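Local coordinates for CDP-4-keto-6-deoxy-D-glucose-3-dehydrase (Yersinia pseudotuberculosis, PDB 3BB8), which probably removes the 3-hydroxyl of CDP-4-keto-6-deoxy-D-glucose in the making of lipopolysaccharide sugars, using a vitamin B6-derived cofactor in an aspartate aminotransferase fold, at residues Val310-Arg313 and Lys314-Lys318; Ala106-Pro109 and Gly110-Val113; Lys290-Asp293 and Met294-Ala297. The protein carries 1 engineered substitution. One frame throughout, in Å; residues are numbered along the deposited sequence.

Contact 1 of 3, residues Val310-Arg313 and Lys314-Lys318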
ATOM      1  N   VAL A 310     -24.997  -0.854  -9.264  1.00 45.14           N
ATOM      2  CA  VAL A 310     -25.733  -0.053  -8.288  1.00 45.95           C
ATOM      3  C   VAL A 310     -27.238  -0.293  -8.384  1.00 49.05           C
ATOM      4  O   VAL A 310     -27.926  -0.415  -7.368  1.00 49.88           O
ATOM      5  CB  VAL A 310     -25.455   1.449  -8.482  1.00 44.16           C
ATOM      6  CG1 VAL A 310     -26.252   2.268  -7.477  1.00 41.19           C
ATOM      7  CG2 VAL A 310     -23.966   1.720  -8.327  1.00 43.93           C
ATOM      8  N   GLU A 311     -27.740  -0.351  -9.612  1.00 50.94           N
ATOM      9  CA  GLU A 311     -29.155  -0.582  -9.866  1.00 52.15           C
ATOM     10  C   GLU A 311     -29.549  -1.978  -9.389  1.00 51.17           C
ATOM     11  O   GLU A 311     -30.592  -2.160  -8.763  1.00 50.52           O
ATOM     12  CB  GLU A 311     -29.436  -0.432 -11.366  1.00 54.90           C
ATOM     13  CG  GLU A 311     -30.798  -0.942 -11.827  1.00 60.64           C
ATOM     14  CD  GLU A 311     -31.009  -0.774 -13.334  1.00 64.34           C
ATOM     15  OE1 GLU A 311     -30.134  -1.215 -14.117  1.00 64.52           O
ATOM     16  OE2 GLU A 311     -32.053  -0.205 -13.732  1.00 64.47           O
ATOM     17  N   LYS A 312     -28.703  -2.957  -9.685  1.00 50.55           N
ATOM     18  CA  LYS A 312     -28.947  -4.341  -9.298  1.00 50.21           C
ATOM     19  C   LYS A 312     -28.943  -4.531  -7.777  1.00 49.87           C
ATOM     20  O   LYS A 312     -29.764  -5.269  -7.236  1.00 49.21           O
ATOM     21  CB  LYS A 312     -27.892  -5.247  -9.939  1.00 51.71           C
ATOM     22  CG  LYS A 312     -28.073  -6.729  -9.658  1.00 55.07           C
ATOM     23  CD  LYS A 312     -29.423  -7.230 -10.147  1.00 57.74           C
ATOM     24  CE  LYS A 312     -29.578  -8.724  -9.890  1.00 60.32           C
ATOM     25  NZ  LYS A 312     -30.950  -9.218 -10.222  1.00 62.23           N
ATOM     26  N   ARG A 313     -28.021  -3.868  -7.085  1.00 47.03           N
ATOM     27  CA  ARG A 313     -27.952  -3.984  -5.635  1.00 45.72           C
ATOM     28  C   ARG A 313     -29.220  -3.428  -5.006  1.00 46.17           C
ATOM     29  O   ARG A 313     -29.740  -3.992  -4.046  1.00 45.88           O
ATOM     30  CB  ARG A 313     -26.717  -3.248  -5.088  1.00 41.62           C
ATOM     31  CG  ARG A 313     -25.409  -3.971  -5.389  1.00 38.26           C
ATOM     32  CD  ARG A 313     -24.188  -3.097  -5.139  1.00 36.49           C
ATOM     33  NE  ARG A 313     -22.970  -3.895  -5.220  1.00 35.78           N
ATOM     34  CZ  ARG A 313     -22.511  -4.671  -4.240  1.00 37.64           C
ATOM     35  NH1 ARG A 313     -23.166  -4.749  -3.084  1.00 34.56           N
ATOM     36  NH2 ARG A 313     -21.412  -5.394  -4.426  1.00 36.43           N
ATOM     37  N   LYS A 314     -29.721  -2.323  -5.545  1.00 46.74           N
ATOM     38  CA  LYS A 314     -30.941  -1.734  -5.008  1.00 48.41           C
ATOM     39  C   LYS A 314     -32.116  -2.689  -5.232  1.00 48.36           C
ATOM     40  O   LYS A 314     -32.980  -2.840  -4.369  1.00 46.81           O
ATOM     41  CB  LYS A 314     -31.229  -0.397  -5.686  1.00 49.03           C
ATOM     42  CG  LYS A 314     -30.224   0.686  -5.366  1.00 51.67           C
ATOM     43  CD  LYS A 314     -30.594   1.980  -6.069  1.00 53.28           C
ATOM     44  CE  LYS A 314     -29.618   3.086  -5.743  1.00 53.61           C
ATOM     45  NZ  LYS A 314     -29.889   4.302  -6.552  1.00 53.67           N
ATOM     46  N   ALA A 315     -32.126  -3.334  -6.396  1.00 47.79           N
ATOM     47  CA  ALA A 315     -33.176  -4.275  -6.765  1.00 48.25           C
ATOM     48  C   ALA A 315     -33.204  -5.454  -5.799  1.00 48.84           C
ATOM     49  O   ALA A 315     -34.223  -5.723  -5.160  1.00 50.19           O
ATOM     50  CB  ALA A 315     -32.947  -4.774  -8.195  1.00 46.89           C
ATOM     51  N   ASN A 316     -32.080  -6.154  -5.700  1.00 49.19           N
ATOM     52  CA  ASN A 316     -31.963  -7.300  -4.811  1.00 48.59           C
ATOM     53  C   ASN A 316     -32.345  -6.942  -3.378  1.00 47.45           C
ATOM     54  O   ASN A 316     -32.922  -7.757  -2.666  1.00 47.33           O
ATOM     55  CB  ASN A 316     -30.537  -7.850  -4.848  1.00 49.08           C
ATOM     56  CG  ASN A 316     -30.222  -8.553  -6.152  1.00 50.47           C
ATOM     57  OD1 ASN A 316     -29.125  -9.083  -6.338  1.00 51.28           O
ATOM     58  ND2 ASN A 316     -31.188  -8.567  -7.062  1.00 50.40           N
ATOM     59  N   PHE A 317     -32.028  -5.722  -2.959  1.00 45.09           N
ATOM     60  CA  PHE A 317     -32.365  -5.285  -1.609  1.00 44.93           C
ATOM     61  C   PHE A 317     -33.879  -5.216  -1.416  1.00 46.98           C
ATOM     62  O   PHE A 317     -34.419  -5.762  -0.454  1.00 45.69           O
ATOM     63  CB  PHE A 317     -31.778  -3.905  -1.327  1.00 39.83           C
ATOM     64  CG  PHE A 317     -32.161  -3.349   0.016  1.00 40.22           C
ATOM     65  CD1 PHE A 317     -31.389  -3.614   1.141  1.00 37.87           C
ATOM     66  CD2 PHE A 317     -33.294  -2.551   0.157  1.00 40.33           C
ATOM     67  CE1 PHE A 317     -31.735  -3.094   2.380  1.00 37.62           C
ATOM     68  CE2 PHE A 317     -33.646  -2.026   1.400  1.00 40.91           C
ATOM     69  CZ  PHE A 317     -32.861  -2.298   2.514  1.00 38.18           C
ATOM     70  N   LYS A 318     -34.552  -4.517  -2.331  1.00 48.61           N
ATOM     71  CA  LYS A 318     -35.997  -4.348  -2.265  1.00 49.44           C
ATOM     72  C   LYS A 318     -36.683  -5.711  -2.289  1.00 48.86           C
ATOM     73  O   LYS A 318     -37.552  -5.995  -1.469  1.00 48.07           O
ATOM     74  CB  LYS A 318     -36.471  -3.501  -3.446  1.00 51.54           C
ATOM     75  CG  LYS A 318     -37.896  -2.992  -3.318  1.00 53.80           C
ATOM     76  CD  LYS A 318     -38.204  -1.983  -4.410  1.00 55.51           C
ATOM     77  CE  LYS A 318     -39.510  -1.250  -4.147  1.00 56.29           C
ATOM     78  NZ  LYS A 318     -39.739  -0.171  -5.156  1.00 58.08           N
TER
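Val310 and Lys314 sit one turn apart on the long helix 293-323 of the aminotransferase fold, and their side chains run side by side in the same direction. The methyl CG1 of Val310 meets CE of Lys314 at 3.9 Å. Beyond CG the lysine chain is fully extended, and CG itself passes 3.2 Å from O of Val310, so the hydrocarbon part lies against the previous turn while the ammonium group reaches a salt bridge with Asp341. A long aliphatic chain with a charged end suits this partly exposed place.

On another face Lys312 has CG anti to its backbone N (chi1 -178°) and bends at chi2, which carries CD and CE obliquely across to the end of the Asn316 side chain, CE arriving near the edge of the amide rather than over its face. Arg313, buried, sends its extended chain off a different face of the helix, where NH1 donates to the carbonyls of Trp344 and Phe345. Phe317 holds only its CB near the preceding turn; its ring leads away to stack on Trp344.

Four successive i to i+4 backbone bonds join 310-313 to 314-318, and the straightest of these runs from N of Asn316 to O of Lys312, 2.9 Å long with an N-H...O angle of 176°.

Contact 2 of 3, residues Ala106-Pro109 and Gly110-Val113; sequences ALKP and GDEV
Asp111 folds its carboxylate back toward the backbone N of Lys108, and the backbone between them makes a type II beta turn, with Pro109 and Gly110 at the two central positions. The tight part is the ring of atoms shared by these end residues. N of Asp111 donates to O of Lys108 at 3.0 Å, the bond that closes the turn. In the reverse direction N of Lys108 donates to OD2 of Asp111 at 3.1 Å, meeting that oxygen from above the carboxylate plane. The aspartate CG lies anti to its own carbonyl carbon (chi1 -66°), which swings the carboxylate toward Lys108; a short acidic side chain is just long enough to reach this N-H. Packing is close here, for CB of Asp111 lies 3.1 Å from O of Lys108.

The corner has residues made for it: proline's ring favours the phi of -54° needed at the second position, and glycine accepts the positive phi of 100° at the third, where a CB would collide with O of Pro109. On the exposed side the contact is looser. CB of Lys108 rests 3.8 Å from OD2 of Asp111, but its chain bends at chi2 and chi3 and leads away, leaving NZ 4.9 Å from OD2, close enough that the opposite charges may attract weakly, though the groups are not in contact.

Leu107, by contrast, is buried against Thr98 and Leu132, and Glu112 turns from the loop to a salt bridge with Arg393. Proline-glycine at the centre of a type II turn is a classic pairing, and here it leads the chain into parallel strand 112-115 of the large sheet.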
ATOM      1  N   ALA A 106      -4.548  22.148  11.026  1.00 45.44           N
ATOM      2  CA  ALA A 106      -3.896  20.896  10.667  1.00 44.71           C
ATOM      3  C   ALA A 106      -3.940  19.970  11.880  1.00 44.58           C
ATOM      4  O   ALA A 106      -3.548  20.368  12.972  1.00 44.96           O
ATOM      5  CB  ALA A 106      -2.457  21.159  10.270  1.00 44.37           C
ATOM      6  N   LEU A 107      -4.412  18.741  11.694  1.00 44.37           N
ATOM      7  CA  LEU A 107      -4.486  17.784  12.796  1.00 43.83           C
ATOM      8  C   LEU A 107      -3.146  17.601  13.491  1.00 42.58           C
ATOM      9  O   LEU A 107      -2.130  17.373  12.844  1.00 42.67           O
ATOM     10  CB  LEU A 107      -4.985  16.426  12.292  1.00 44.32           C
ATOM     11  CG  LEU A 107      -6.497  16.240  12.169  1.00 43.97           C
ATOM     12  CD1 LEU A 107      -7.113  17.422  11.452  1.00 42.97           C
ATOM     13  CD2 LEU A 107      -6.785  14.943  11.427  1.00 44.36           C
ATOM     14  N   LYS A 108      -3.148  17.701  14.813  1.00 42.73           N
ATOM     15  CA  LYS A 108      -1.932  17.532  15.596  1.00 43.85           C
ATOM     16  C   LYS A 108      -2.135  16.391  16.575  1.00 43.02           C
ATOM     17  O   LYS A 108      -3.258  16.123  16.998  1.00 42.57           O
ATOM     18  CB  LYS A 108      -1.599  18.814  16.375  1.00 46.88           C
ATOM     19  CG  LYS A 108      -0.887  19.888  15.564  1.00 51.92           C
ATOM     20  CD  LYS A 108      -1.763  21.114  15.315  1.00 55.56           C
ATOM     21  CE  LYS A 108      -2.074  21.873  16.604  1.00 58.03           C
ATOM     22  NZ  LYS A 108      -2.836  23.137  16.345  1.00 58.28           N
ATOM     23  N   PRO A 109      -1.056  15.688  16.940  1.00 41.59           N
ATOM     24  CA  PRO A 109      -1.250  14.594  17.888  1.00 41.72           C
ATOM     25  C   PRO A 109      -1.977  15.161  19.110  1.00 43.59           C
ATOM     26  O   PRO A 109      -1.734  16.303  19.495  1.00 41.71           O
ATOM     27  CB  PRO A 109       0.176  14.161  18.208  1.00 40.87           C
ATOM     28  CG  PRO A 109       0.903  14.440  16.923  1.00 41.27           C
ATOM     29  CD  PRO A 109       0.353  15.795  16.527  1.00 41.38           C
ATOM     30  N   GLY A 110      -2.876  14.374  19.700  1.00 43.71           N
ATOM     31  CA  GLY A 110      -3.605  14.843  20.866  1.00 43.88           C
ATOM     32  C   GLY A 110      -4.994  15.332  20.513  1.00 44.18           C
ATOM     33  O   GLY A 110      -5.894  15.326  21.357  1.00 45.02           O
ATOM     34  N   ASP A 111      -5.165  15.764  19.265  1.00 43.60           N
ATOM     35  CA  ASP A 111      -6.449  16.247  18.777  1.00 42.70           C
ATOM     36  C   ASP A 111      -7.433  15.085  18.698  1.00 43.15           C
ATOM     37  O   ASP A 111      -7.030  13.915  18.641  1.00 43.21           O
ATOM     38  CB  ASP A 111      -6.278  16.899  17.400  1.00 43.86           C
ATOM     39  CG  ASP A 111      -5.444  18.176  17.458  1.00 46.26           C
ATOM     40  OD1 ASP A 111      -4.783  18.399  18.498  1.00 47.80           O
ATOM     41  OD2 ASP A 111      -5.441  18.951  16.469  1.00 46.95           O
ATOM     42  N   GLU A 112      -8.724  15.404  18.698  1.00 42.15           N
ATOM     43  CA  GLU A 112      -9.752  14.371  18.656  1.00 40.89           C
ATOM     44  C   GLU A 112     -10.500  14.300  17.344  1.00 40.06           C
ATOM     45  O   GLU A 112     -10.726  15.308  16.675  1.00 40.03           O
ATOM     46  CB  GLU A 112     -10.744  14.573  19.806  1.00 40.09           C
ATOM     47  CG  GLU A 112     -10.082  14.506  21.180  1.00 41.00           C
ATOM     48  CD  GLU A 112     -10.998  14.939  22.314  1.00 43.10           C
ATOM     49  OE1 GLU A 112     -11.952  15.708  22.053  1.00 41.04           O
ATOM     50  OE2 GLU A 112     -10.747  14.524  23.470  1.00 42.84           O
ATOM     51  N   VAL A 113     -10.863  13.077  16.984  1.00 39.58           N
ATOM     52  CA  VAL A 113     -11.613  12.803  15.770  1.00 38.79           C
ATOM     53  C   VAL A 113     -12.864  12.041  16.215  1.00 39.22           C
ATOM     54  O   VAL A 113     -12.762  10.997  16.869  1.00 36.58           O
ATOM     55  CB  VAL A 113     -10.799  11.910  14.804  1.00 37.61           C
ATOM     56  CG1 VAL A 113     -11.578  11.682  13.531  1.00 36.97           C
ATOM     57  CG2 VAL A 113      -9.455  12.546  14.509  1.00 35.00           C
TER

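Contact 3 of 3, residues Lys290-Asp293 and Met294-Ala297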
ATOM      1  N   LYS A 290       1.137   3.554  -3.888  1.00 26.73           N
ATOM      2  CA  LYS A 290       0.614   3.612  -5.259  1.00 29.78           C
ATOM      3  C   LYS A 290       0.347   2.203  -5.789  1.00 29.67           C
ATOM      4  O   LYS A 290       0.829   1.213  -5.227  1.00 27.38           O
ATOM      5  CB  LYS A 290       1.593   4.316  -6.209  1.00 27.50           C
ATOM      6  CG  LYS A 290       1.963   5.729  -5.804  1.00 29.79           C
ATOM      7  CD  LYS A 290       2.764   6.445  -6.891  1.00 30.19           C
ATOM      8  CE  LYS A 290       4.193   6.761  -6.444  1.00 29.12           C
ATOM      9  NZ  LYS A 290       5.032   5.547  -6.193  1.00 28.24           N
ATOM     10  N   ILE A 291      -0.425   2.118  -6.869  1.00 29.94           N
ATOM     11  CA  ILE A 291      -0.726   0.824  -7.461  1.00 33.44           C
ATOM     12  C   ILE A 291      -0.143   0.716  -8.860  1.00 33.35           C
ATOM     13  O   ILE A 291       0.589   1.605  -9.313  1.00 34.70           O
ATOM     14  CB  ILE A 291      -2.259   0.525  -7.506  1.00 33.92           C
ATOM     15  CG1 ILE A 291      -2.945   1.282  -8.652  1.00 35.99           C
ATOM     16  CG2 ILE A 291      -2.882   0.881  -6.167  1.00 34.51           C
ATOM     17  CD1 ILE A 291      -3.072   2.756  -8.446  1.00 37.24           C
ATOM     18  N   THR A 292      -0.449  -0.389  -9.528  1.00 32.64           N
ATOM     19  CA  THR A 292       0.050  -0.641 -10.873  1.00 33.35           C
ATOM     20  C   THR A 292      -1.019  -0.314 -11.911  1.00 34.63           C
ATOM     21  O   THR A 292      -2.198  -0.183 -11.576  1.00 33.89           O
ATOM     22  CB  THR A 292       0.444  -2.120 -11.040  1.00 33.14           C
ATOM     23  OG1 THR A 292      -0.735  -2.932 -10.995  1.00 34.00           O
ATOM     24  CG2 THR A 292       1.397  -2.545  -9.935  1.00 31.03           C
ATOM     25  N   ASP A 293      -0.618  -0.190 -13.174  1.00 34.83           N
ATOM     26  CA  ASP A 293      -1.597   0.118 -14.206  1.00 35.43           C
ATOM     27  C   ASP A 293      -2.441  -1.139 -14.432  1.00 35.32           C
ATOM     28  O   ASP A 293      -3.577  -1.049 -14.897  1.00 35.52           O
ATOM     29  CB  ASP A 293      -0.904   0.576 -15.500  1.00 34.88           C
ATOM     30  CG  ASP A 293      -1.637   1.740 -16.183  1.00 35.50           C
ATOM     31  OD1 ASP A 293      -2.083   2.672 -15.481  1.00 31.17           O
ATOM     32  OD2 ASP A 293      -1.756   1.732 -17.429  1.00 38.16           O
ATOM     33  N   MET A 294      -1.889  -2.304 -14.082  1.00 33.99           N
ATOM     34  CA  MET A 294      -2.623  -3.561 -14.220  1.00 34.74           C
ATOM     35  C   MET A 294      -3.910  -3.453 -13.407  1.00 35.61           C
ATOM     36  O   MET A 294      -5.011  -3.709 -13.908  1.00 36.23           O
ATOM     37  CB  MET A 294      -1.806  -4.739 -13.698  1.00 34.15           C
ATOM     38  CG  MET A 294      -0.616  -5.104 -14.551  1.00 37.24           C
ATOM     39  SD  MET A 294       0.848  -4.052 -14.331  1.00 42.06           S
ATOM     40  CE  MET A 294       1.563  -4.788 -12.861  1.00 37.75           C
ATOM     41  N   GLN A 295      -3.757  -3.073 -12.144  1.00 34.14           N
ATOM     42  CA  GLN A 295      -4.896  -2.891 -11.263  1.00 33.43           C
ATOM     43  C   GLN A 295      -5.785  -1.805 -11.855  1.00 32.83           C
ATOM     44  O   GLN A 295      -7.006  -1.948 -11.912  1.00 33.03           O
ATOM     45  CB  GLN A 295      -4.423  -2.475  -9.861  1.00 32.33           C
ATOM     46  CG  GLN A 295      -3.743  -3.585  -9.071  1.00 31.06           C
ATOM     47  CD  GLN A 295      -2.753  -3.059  -8.030  1.00 33.92           C
ATOM     48  OE1 GLN A 295      -1.579  -2.824  -8.327  1.00 34.44           O
ATOM     49  NE2 GLN A 295      -3.229  -2.865  -6.809  1.00 32.11           N
ATOM     50  N   ALA A 296      -5.173  -0.712 -12.291  1.00 32.39           N
ATOM     51  CA  ALA A 296      -5.935   0.387 -12.881  1.00 34.84           C
ATOM     52  C   ALA A 296      -6.832  -0.107 -14.024  1.00 35.00           C
ATOM     53  O   ALA A 296      -7.976   0.325 -14.154  1.00 34.99           O
ATOM     54  CB  ALA A 296      -4.985   1.466 -13.401  1.00 36.85           C
ATOM     55  N   ALA A 297      -6.304  -1.012 -14.842  1.00 35.48           N
ATOM     56  CA  ALA A 297      -7.039  -1.560 -15.978  1.00 37.99           C
ATOM     57  C   ALA A 297      -8.315  -2.262 -15.527  1.00 39.04           C
ATOM     58  O   ALA A 297      -9.414  -1.944 -16.000  1.00 40.12           O
ATOM     59  CB  ALA A 297      -6.152  -2.543 -16.748  1.00 37.25           C
TER
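Gln295 OE1 is gripped by two donors of Thr292. The hydroxyl OG1 gives its proton at 2.8 Å, in the carbonyl plane and on a lone pair of the amide oxygen, while the backbone N of Thr292 approaches the same oxygen at 2.9 Å from above that plane. In return N of Gln295 donates to OG1 of Thr292, 3.2 Å away and nearly straight at 170°. These reciprocal bonds are a capping box at the start of helix 293-323, with Thr292 as N-cap. A chi1 of 68° sets OG1 between its own backbone N and carbonyl carbon, facing the first turn's N-H; threonine offers a hydroxyl that can accept and donate at once. The other end of the amide, NE2, donates to O of Glu226, which fixes its rotation.

The first regular helix bonds follow: N of Ala296 to O of Thr292 at 3.1 Å, then N of Ala297 to O of Asp293 at 2.7 Å. The buried side chain of Asp293 points away from the first turn, its carboxylate receiving N-H groups from Gly61, Phe63 and Asn64.

Met294, bent at chi2 and chi3, folds its methyl CE back to 3.4 Å from CB of Thr292. Small Ala296 fits against Phe63 and Asn64 of helix 62-75, and Gln295 packs on Gln295 of the second subunit.

In the fold
From the N terminus the chain first reaches contact 2, which turns the loop after helix 86-96 into strand 112-115 of the central sheet. Contact 3 comes much later, where the loop following helix 235-245 enters helix 293-323 beside the subunit interface. Contact 1 lies further along that same helix, where it packs toward the loop around Trp344. The three are in series, and none nests in or crosses another. Contacts 1 and 3 share the helix, with centres about 29 Å apart, whereas contacts 1 and 2 lie on opposite sides of the chain's centre, about 39 Å between centres. The side chains of Gln295 and Arg313 lie about 10 and 11 Å, respectively, from a bound pyridoxal phosphate, not necessarily the same one.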